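Local atomic coordinates of time interval measuring enzyme TIME (Bombyx mori, PDB entry 2E47), a protein that serves as a time-interval-measuring clock protein and, as a copper- and zinc-binding glycoprotein of the superoxide dismutase family, probably converts superoxide to hydrogen peroxide and oxygen. Residues G21-T26 with G37-L42; L88-F93 with E125-Y130; A120-E125 with G145-C150. All coordinates share one frame; numbering follows the deposited sequence.

Interaction 1: residues G21-T26 with G37-L42; sequences GNITFT and GGITGL. With NAG (2-acetamido-2-deoxy-beta-D-glucopyranose), chain C.
N22 and G38 face each other as an antiparallel hydrogen-bonded pair. G38 N donates to N22 O at 3.3 Å, while the return bond from N22 N to G38 O is weak. One residue to either side lie the non-hydrogen-bonded pairs G21 with I39 and I23 with G37. At the second of these N22 O also receives a CA-H...O contact from G37 CA (3.3 Å), and G37 itself takes up a backbone conformation suited to glycine (phi 156°, psi -158°). The two strands, 20-27 and 33-40, form a beta hairpin of the Greek-key barrel that Cu,Zn superoxide dismutases share; strand 9-15 flanks the first and strand 98-105 the second, so that backbone bonds from G21 and I23 run to L14 and A12. N22 turns its side chain to the face opposite I39 and carries the sugar, in the sequon N22-I23-T24 of N-linked glycosylation. Its CB lies 3.8 Å from C8, the acetyl methyl of NAG. With CG anti to the carbonyl carbon (chi1 -58°), the amide leans back beside the backbone N; CG, one bond behind ND2, is held close to NAG C1 by the covalent link. OD1 comes 3.1 Å from the sugar ring oxygen O5, and ND2 ends the chain in the 1.5 Å covalent bond to NAG C1. N22 also packs on V13 and on S58 of the second subunit, which places the glycan stem near the other chain. The barrel interior lies on the other side. There I39 points inward from its pairing with G21, and the CD1 end of I23 reaches toward the neighbouring strand, 4.3 Å from I39 CG1. Both isoleucines rest on L14 and I101, one from each flanking strand.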
loop_
_atom_site.group_PDB
_atom_site.type_symbol
_atom_site.label_atom_id
_atom_site.label_comp_id
_atom_site.label_asym_id
_atom_site.label_seq_id
_atom_site.Cartn_x
_atom_site.Cartn_y
_atom_site.Cartn_z
ATOM N N GLY A 21 2.916 3.602 13.950
ATOM C CA GLY A 21 3.902 4.471 13.358
ATOM C C GLY A 21 3.607 4.888 11.955
ATOM O O GLY A 21 2.725 4.330 11.304
ATOM N N ASN A 22 4.334 5.911 11.517
ATOM C CA ASN A 22 4.358 6.388 10.133
ATOM C C ASN A 22 5.804 6.364 9.723
ATOM O O ASN A 22 6.670 6.836 10.483
ATOM C CB ASN A 22 3.913 7.864 10.046
ATOM C CG ASN A 22 2.493 8.078 10.616
ATOM O OD1 ASN A 22 1.540 7.435 10.132
ATOM N ND2 ASN A 22 2.374 8.906 11.690
ATOM N N ILE A 23 6.048 5.851 8.528
ATOM C CA ILE A 23 7.379 5.889 7.885
ATOM C C ILE A 23 7.253 6.474 6.507
ATOM O O ILE A 23 6.481 5.965 5.709
ATOM C CB ILE A 23 8.036 4.476 7.851
ATOM C CG1 ILE A 23 8.124 3.929 9.284
ATOM C CG2 ILE A 23 9.513 4.512 7.211
ATOM C CD1 ILE A 23 6.968 3.091 9.574
ATOM N N THR A 24 8.035 7.535 6.253
ATOM C CA THR A 24 7.967 8.350 5.088
ATOM C C THR A 24 9.273 8.130 4.258
ATOM O O THR A 24 10.318 7.978 4.850
ATOM C CB THR A 24 7.826 9.813 5.630
ATOM O OG1 THR A 24 6.420 10.218 5.681
ATOM C CG2 THR A 24 8.653 10.752 4.980
ATOM N N PHE A 25 9.202 8.165 2.930
ATOM C CA PHE A 25 10.393 7.932 2.086
ATOM C C PHE A 25 10.474 9.093 1.143
ATOM O O PHE A 25 9.529 9.321 0.427
ATOM C CB PHE A 25 10.175 6.673 1.253
ATOM C CG PHE A 25 9.960 5.423 2.080
ATOM C CD1 PHE A 25 11.031 4.552 2.307
ATOM C CD2 PHE A 25 8.725 5.138 2.637
ATOM C CE1 PHE A 25 10.860 3.414 3.067
ATOM C CE2 PHE A 25 8.511 3.988 3.420
ATOM C CZ PHE A 25 9.576 3.106 3.623
ATOM N N THR A 26 11.594 9.789 1.065
ATOM C CA THR A 26 11.678 10.965 0.229
ATOM C C THR A 26 12.995 10.903 -0.489
ATOM O O THR A 26 14.025 10.588 0.113
ATOM C CB THR A 26 11.565 12.262 1.099
ATOM O OG1 THR A 26 12.658 12.292 1.994
ATOM C CG2 THR A 26 10.431 12.148 2.042
ATOM N N GLY A 37 10.632 8.790 10.504
ATOM C CA GLY A 37 9.335 8.680 11.133
ATOM C C GLY A 37 9.549 8.224 12.536
ATOM O O GLY A 37 10.667 8.357 13.086
ATOM N N GLY A 38 8.498 7.644 13.108
ATOM C CA GLY A 38 8.478 7.374 14.534
ATOM C C GLY A 38 7.592 6.191 14.661
ATOM O O GLY A 38 6.636 6.087 13.908
ATOM N N ILE A 39 7.908 5.285 15.587
ATOM C CA ILE A 39 7.057 4.116 15.865
ATOM C C ILE A 39 7.008 4.073 17.371
ATOM O O ILE A 39 7.994 4.386 17.997
ATOM C CB ILE A 39 7.667 2.823 15.312
ATOM C CG1 ILE A 39 7.899 2.934 13.793
ATOM C CG2 ILE A 39 6.795 1.587 15.596
ATOM C CD1 ILE A 39 8.769 1.734 13.358
ATOM N N THR A 40 5.861 3.766 17.951
ATOM C CA THR A 40 5.791 3.464 19.373
ATOM C C THR A 40 5.227 2.063 19.608
ATOM O O THR A 40 4.466 1.515 18.802
ATOM C CB THR A 40 4.893 4.491 20.116
ATOM O OG1 THR A 40 3.581 4.417 19.535
ATOM C CG2 THR A 40 5.426 5.860 19.861
ATOM N N GLY A 41 5.624 1.459 20.708
ATOM C CA GLY A 41 5.021 0.202 21.108
ATOM C C GLY A 41 5.965 -0.931 21.430
ATOM O O GLY A 41 5.500 -1.998 21.767
ATOM N N LEU A 42 7.283 -0.753 21.302
ATOM C CA LEU A 42 8.167 -1.829 21.739
ATOM C C LEU A 42 9.137 -1.352 22.789
ATOM O O LEU A 42 9.506 -0.192 22.810
ATOM C CB LEU A 42 8.969 -2.420 20.603
ATOM C CG LEU A 42 8.178 -3.134 19.530
ATOM C CD1 LEU A 42 9.102 -3.211 18.292
ATOM C CD2 LEU A 42 7.666 -4.429 20.017
HETATM C C1 NAG C . 1.406 9.992 11.566
HETATM C C2 NAG C . 1.004 11.216 10.716
HETATM C C3 NAG C . 0.042 12.185 11.434
HETATM C C4 NAG C . -0.855 11.635 12.550
HETATM C C5 NAG C . -0.482 10.230 13.031
HETATM C C6 NAG C . -1.728 9.439 13.448
HETATM C C7 NAG C . 2.566 12.037 8.897
HETATM C C8 NAG C . 2.497 10.784 8.101
HETATM N N2 NAG C . 2.157 11.987 10.188
HETATM O O3 NAG C . -0.753 12.870 10.486
HETATM O O4 NAG C . -0.576 12.480 13.644
HETATM O O5 NAG C . 0.196 9.473 12.038
HETATM O O6 NAG C . -2.487 10.082 14.456
HETATM O O7 NAG C . 2.999 13.033 8.315
#

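Interaction 2: residues L88-F93 with E125-Y130; sequences LGNVVF and EKADDY
D128, which meets G89 and N90 across this contact, has its OD2 gripped by two donors: Y130 N, 2.8 Å away, and H75 NE2. The Y130 bond closes an Asx turn and reaches OD2 on its anti side, 33° out of the carboxylate plane. OD1 accepts from H50 NE2. With CG anti to the backbone N, the carboxylate turns toward these metal-ligand histidines. Since H50 binds copper and H75 binds zinc, D128 is a second-shell carboxylate spanning both metal sites, as in other Cu,Zn superoxide dismutases. On the facing strand the amide of N90 fits between the backbone at A127-D128 and the hydroxyl of Y130, standing almost perpendicular (89°) to the D128 carboxylate and at 59° to the Y130 ring. A water bridges the same two strips of chain: it accepts from N90 N at 3.3 Å and lies 2.7 Å from Y130 OH. The Y130 ring receives G89 CA at its edge, 4.2 Å from CE1, while D128 O sits over the centre of one face. Strand 87-93 is thus linked to the loop that follows strand 120-124, the electrostatic loop of this family. Strand 45-52 pairs with 87-93 through F49 and Y47 and holds K126 through G48; farther along the loop, D129 OD2 bonds S138 OG at the start of helix 138-141.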
loop_
_atom_site.group_PDB
_atom_site.type_symbol
_atom_site.label_atom_id
_atom_site.label_comp_id
_atom_site.label_asym_id
_atom_site.label_seq_id
_atom_site.Cartn_x
_atom_site.Cartn_y
_atom_site.Cartn_z
ATOM N N LEU A 88 17.042 -2.591 5.483
ATOM C CA LEU A 88 17.251 -1.223 6.026
ATOM C C LEU A 88 17.928 -1.305 7.354
ATOM O O LEU A 88 18.298 -0.272 7.886
ATOM C CB LEU A 88 15.945 -0.420 6.188
ATOM C CG LEU A 88 15.148 -0.217 4.885
ATOM C CD1 LEU A 88 13.674 0.155 5.160
ATOM C CD2 LEU A 88 15.809 0.813 3.960
ATOM N N GLY A 89 18.072 -2.490 7.939
ATOM C CA GLY A 89 18.763 -2.565 9.215
ATOM C C GLY A 89 17.831 -2.796 10.416
ATOM O O GLY A 89 16.881 -3.559 10.289
ATOM N N ASN A 90 18.161 -2.212 11.559
ATOM C CA ASN A 90 17.367 -2.320 12.788
ATOM C C ASN A 90 16.919 -0.945 13.132
ATOM O O ASN A 90 17.662 0.015 12.839
ATOM C CB ASN A 90 18.263 -2.793 13.963
ATOM C CG ASN A 90 18.643 -4.278 13.860
ATOM O OD1 ASN A 90 19.825 -4.645 13.845
ATOM N ND2 ASN A 90 17.659 -5.119 13.839
ATOM N N VAL A 91 15.758 -0.819 13.781
ATOM C CA VAL A 91 15.345 0.458 14.359
ATOM C C VAL A 91 15.478 0.369 15.869
ATOM O O VAL A 91 15.257 -0.678 16.435
ATOM C CB VAL A 91 13.878 0.893 13.977
ATOM C CG1 VAL A 91 13.785 1.077 12.497
ATOM C CG2 VAL A 91 12.869 -0.110 14.364
ATOM N N VAL A 92 15.824 1.484 16.509
ATOM C CA VAL A 92 16.057 1.486 17.939
ATOM C C VAL A 92 14.941 2.143 18.725
ATOM O O VAL A 92 14.542 3.250 18.377
ATOM C CB VAL A 92 17.336 2.250 18.228
ATOM C CG1 VAL A 92 17.527 2.343 19.758
ATOM C CG2 VAL A 92 18.564 1.563 17.444
ATOM N N PHE A 93 14.434 1.460 19.754
ATOM C CA PHE A 93 13.422 2.016 20.656
ATOM C C PHE A 93 14.066 2.553 21.928
ATOM O O PHE A 93 15.049 1.990 22.400
ATOM C CB PHE A 93 12.359 0.961 21.004
ATOM C CG PHE A 93 11.409 0.733 19.893
ATOM C CD1 PHE A 93 10.148 1.302 19.923
ATOM C CD2 PHE A 93 11.813 -0.004 18.752
ATOM C CE1 PHE A 93 9.295 1.146 18.877
ATOM C CE2 PHE A 93 10.935 -0.220 17.709
ATOM C CZ PHE A 93 9.663 0.358 17.774
ATOM N N GLU A 125 10.285 -8.981 15.408
ATOM C CA GLU A 125 10.264 -9.169 16.832
ATOM C C GLU A 125 11.645 -9.101 17.487
ATOM O O GLU A 125 11.756 -8.844 18.671
ATOM C CB GLU A 125 9.529 -10.491 17.184
ATOM C CG GLU A 125 10.393 -11.719 17.448
ATOM C CD GLU A 125 9.598 -13.073 17.225
ATOM O OE1 GLU A 125 8.341 -13.070 17.429
ATOM O OE2 GLU A 125 10.222 -14.112 16.861
ATOM N N LYS A 126 12.704 -9.316 16.712
ATOM C CA LYS A 126 14.074 -9.132 17.236
ATOM C C LYS A 126 15.017 -8.497 16.290
ATOM O O LYS A 126 14.676 -8.235 15.120
ATOM C CB LYS A 126 14.679 -10.416 17.766
ATOM C CG LYS A 126 14.663 -11.614 16.870
ATOM C CD LYS A 126 14.645 -12.813 17.795
ATOM C CE LYS A 126 15.203 -14.093 17.098
ATOM N NZ LYS A 126 16.063 -14.928 18.025
ATOM N N ALA A 127 16.215 -8.297 16.796
ATOM C CA ALA A 127 17.256 -7.599 16.058
ATOM C C ALA A 127 17.691 -8.359 14.806
ATOM O O ALA A 127 17.710 -9.574 14.773
ATOM C CB ALA A 127 18.470 -7.344 16.961
ATOM N N ASP A 128 18.023 -7.621 13.773
ATOM C CA ASP A 128 18.652 -8.181 12.573
ATOM C C ASP A 128 20.148 -8.396 12.905
ATOM O O ASP A 128 20.799 -7.451 13.336
ATOM C CB ASP A 128 18.527 -7.101 11.497
ATOM C CG ASP A 128 18.962 -7.560 10.094
ATOM O OD1 ASP A 128 18.437 -6.938 9.133
ATOM O OD2 ASP A 128 19.815 -8.482 9.941
ATOM N N ASP A 129 20.695 -9.599 12.657
ATOM C CA ASP A 129 22.116 -9.889 12.984
ATOM C C ASP A 129 23.038 -9.671 11.754
ATOM O O ASP A 129 24.244 -9.990 11.756
ATOM C CB ASP A 129 22.223 -11.319 13.534
ATOM C CG ASP A 129 22.009 -12.399 12.444
ATOM O OD1 ASP A 129 21.806 -13.578 12.832
ATOM O OD2 ASP A 129 22.018 -12.092 11.206
ATOM N N TYR A 130 22.436 -9.121 10.706
ATOM C CA TYR A 130 23.091 -8.591 9.512
ATOM C C TYR A 130 23.767 -9.683 8.700
ATOM O O TYR A 130 24.656 -9.387 7.895
ATOM C CB TYR A 130 24.061 -7.469 9.812
ATOM C CG TYR A 130 23.564 -6.337 10.656
ATOM C CD1 TYR A 130 22.451 -5.554 10.262
ATOM C CD2 TYR A 130 24.228 -6.008 11.861
ATOM C CE1 TYR A 130 22.006 -4.464 11.053
ATOM C CE2 TYR A 130 23.766 -4.986 12.666
ATOM C CZ TYR A 130 22.670 -4.197 12.250
ATOM O OH TYR A 130 22.268 -3.147 13.053
HETATM O O HOH W 1 21.259 -1.114 11.521
#

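Interaction 3: residues A120-E125 with G145-C150; sequences AVVLHE and GGRVAC. With CU (copper (II) ion), chain E.
L123 O accepts two backbone donors, V148 N at 2.7 Å and, weakly, A149 N at 3.3 Å: strand 147-150 inserts an extra residue here, V148 and A149 together opposite L123, which makes a classic beta bulge. L123 N answers with a nearly straight bond to A149 O (2.8 Å, 167°). Past the bulge E125 N donates to G146 O at 2.8 Å, and E125 OE2 takes G146 N at 2.9 Å, the N-H pointing straight at the oxygen but from above the carboxylate plane. The H124 ring is held at both nitrogens. NE2 binds copper at 2.1 Å, together with H50, H52 and H67, while ND1 gives weak bonds to G145 O and G146 O. V122 CG1 lies over one ring face, offset toward the rim. R147 runs alongside H124 as an extended chain, its guanidinium turned 84° to the ring; NH2 is satisfied by G65 O and C61 O. C150 SG forms the disulfide with C61. Strand 120-124 lies between 147-155 and 45-52, bonded to the latter through H50 and G48; strand 9-15 flanks 147-155, and helix 138-141 lies in the connection between the two segments.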
loop_
_atom_site.group_PDB
_atom_site.type_symbol
_atom_site.label_atom_id
_atom_site.label_comp_id
_atom_site.label_asym_id
_atom_site.label_seq_id
_atom_site.Cartn_x
_atom_site.Cartn_y
_atom_site.Cartn_z
ATOM N N ALA A 120 6.213 -3.773 0.983
ATOM C CA ALA A 120 5.752 -3.649 2.397
ATOM C C ALA A 120 6.954 -3.375 3.287
ATOM O O ALA A 120 8.066 -3.847 3.008
ATOM C CB ALA A 120 5.100 -4.918 2.848
ATOM N N VAL A 121 6.751 -2.569 4.332
ATOM C CA VAL A 121 7.763 -2.460 5.365
ATOM C C VAL A 121 7.316 -3.456 6.433
ATOM O O VAL A 121 6.090 -3.583 6.698
ATOM C CB VAL A 121 7.755 -1.040 5.926
ATOM C CG1 VAL A 121 8.499 -1.065 7.203
ATOM C CG2 VAL A 121 8.506 -0.184 5.002
ATOM N N VAL A 122 8.261 -4.146 7.052
ATOM C CA VAL A 122 7.950 -5.128 8.085
ATOM C C VAL A 122 8.869 -4.907 9.280
ATOM O O VAL A 122 10.112 -4.838 9.120
ATOM C CB VAL A 122 8.132 -6.575 7.668
ATOM C CG1 VAL A 122 7.772 -7.514 8.869
ATOM C CG2 VAL A 122 7.234 -6.876 6.467
ATOM N N LEU A 123 8.253 -4.772 10.456
ATOM C CA LEU A 123 9.006 -4.643 11.715
ATOM C C LEU A 123 8.987 -5.983 12.368
ATOM O O LEU A 123 7.890 -6.565 12.560
ATOM C CB LEU A 123 8.275 -3.688 12.653
ATOM C CG LEU A 123 8.806 -3.395 14.052
ATOM C CD1 LEU A 123 10.152 -2.733 14.008
ATOM C CD2 LEU A 123 7.807 -2.448 14.721
ATOM N N HIS A 124 10.148 -6.398 12.862
ATOM C CA HIS A 124 10.311 -7.741 13.370
ATOM C C HIS A 124 10.442 -7.779 14.855
ATOM O O HIS A 124 10.720 -6.741 15.499
ATOM C CB HIS A 124 11.604 -8.317 12.735
ATOM C CG HIS A 124 11.465 -8.567 11.284
ATOM N ND1 HIS A 124 10.875 -9.708 10.792
ATOM C CD2 HIS A 124 11.826 -7.828 10.214
ATOM C CE1 HIS A 124 10.903 -9.665 9.472
ATOM N NE2 HIS A 124 11.497 -8.547 9.089
ATOM N N GLU A 125 10.285 -8.981 15.408
ATOM C CA GLU A 125 10.264 -9.169 16.832
ATOM C C GLU A 125 11.645 -9.101 17.487
ATOM O O GLU A 125 11.756 -8.844 18.671
ATOM C CB GLU A 125 9.529 -10.491 17.184
ATOM C CG GLU A 125 10.393 -11.719 17.448
ATOM C CD GLU A 125 9.598 -13.073 17.225
ATOM O OE1 GLU A 125 8.341 -13.070 17.429
ATOM O OE2 GLU A 125 10.222 -14.112 16.861
ATOM N N GLY A 145 13.385 -12.939 13.286
ATOM C CA GLY A 145 12.267 -13.614 13.938
ATOM C C GLY A 145 10.940 -13.253 13.299
ATOM O O GLY A 145 10.910 -12.856 12.153
ATOM N N GLY A 146 9.854 -13.380 14.071
ATOM C CA GLY A 146 8.496 -13.157 13.604
ATOM C C GLY A 146 8.259 -11.678 13.320
ATOM O O GLY A 146 9.111 -10.812 13.589
ATOM N N ARG A 147 7.077 -11.407 12.765
ATOM C CA ARG A 147 6.778 -10.140 12.146
ATOM C C ARG A 147 5.780 -9.445 13.034
ATOM O O ARG A 147 4.703 -9.938 13.206
ATOM C CB ARG A 147 6.181 -10.419 10.769
ATOM C CG ARG A 147 7.199 -11.167 9.868
ATOM C CD ARG A 147 6.760 -11.272 8.442
ATOM N NE ARG A 147 7.750 -12.068 7.742
ATOM C CZ ARG A 147 7.767 -12.355 6.442
ATOM N NH1 ARG A 147 8.752 -13.109 5.974
ATOM N NH2 ARG A 147 6.826 -11.909 5.614
ATOM N N VAL A 148 6.149 -8.323 13.633
ATOM C CA VAL A 148 5.219 -7.752 14.641
ATOM C C VAL A 148 4.238 -6.743 14.021
ATOM O O VAL A 148 3.167 -6.514 14.563
ATOM C CB VAL A 148 5.922 -7.184 15.900
ATOM C CG1 VAL A 148 6.789 -8.264 16.577
ATOM C CG2 VAL A 148 6.765 -6.043 15.572
ATOM N N ALA A 149 4.628 -6.112 12.900
ATOM C CA ALA A 149 3.733 -5.208 12.192
ATOM C C ALA A 149 4.243 -5.005 10.793
ATOM O O ALA A 149 5.438 -5.142 10.553
ATOM C CB ALA A 149 3.679 -3.834 12.987
ATOM N N CYS A 150 3.330 -4.644 9.881
ATOM C CA CYS A 150 3.677 -4.347 8.504
ATOM C C CYS A 150 2.763 -3.309 7.907
ATOM O O CYS A 150 1.629 -3.121 8.393
ATOM C CB CYS A 150 3.621 -5.625 7.606
ATOM S SG CYS A 150 2.246 -6.657 7.811
HETATM CU CU CU E . 12.289 -9.064 7.237
#

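All three contacts involve strands of one antiparallel barrel and touch one another. F93 of interaction 2 reaches interaction 1, its CE1 3.6 Å from I39 O. From interaction 3, V121 CG2 touches F25 CZ of interaction 1 at 3.7 Å, and L123 CD1 touches V91 CG2 of interaction 2 at 3.8 Å. Interactions 2 and 3 also share E125, where strand 120-124 passes into the loop, and both serve the metal centre: H124 is a copper ligand, and the D128 side chain lies about 6 Å from zinc and 7 Å from copper. Interaction 1 is more remote, with the I39 side chain about 13 Å from copper.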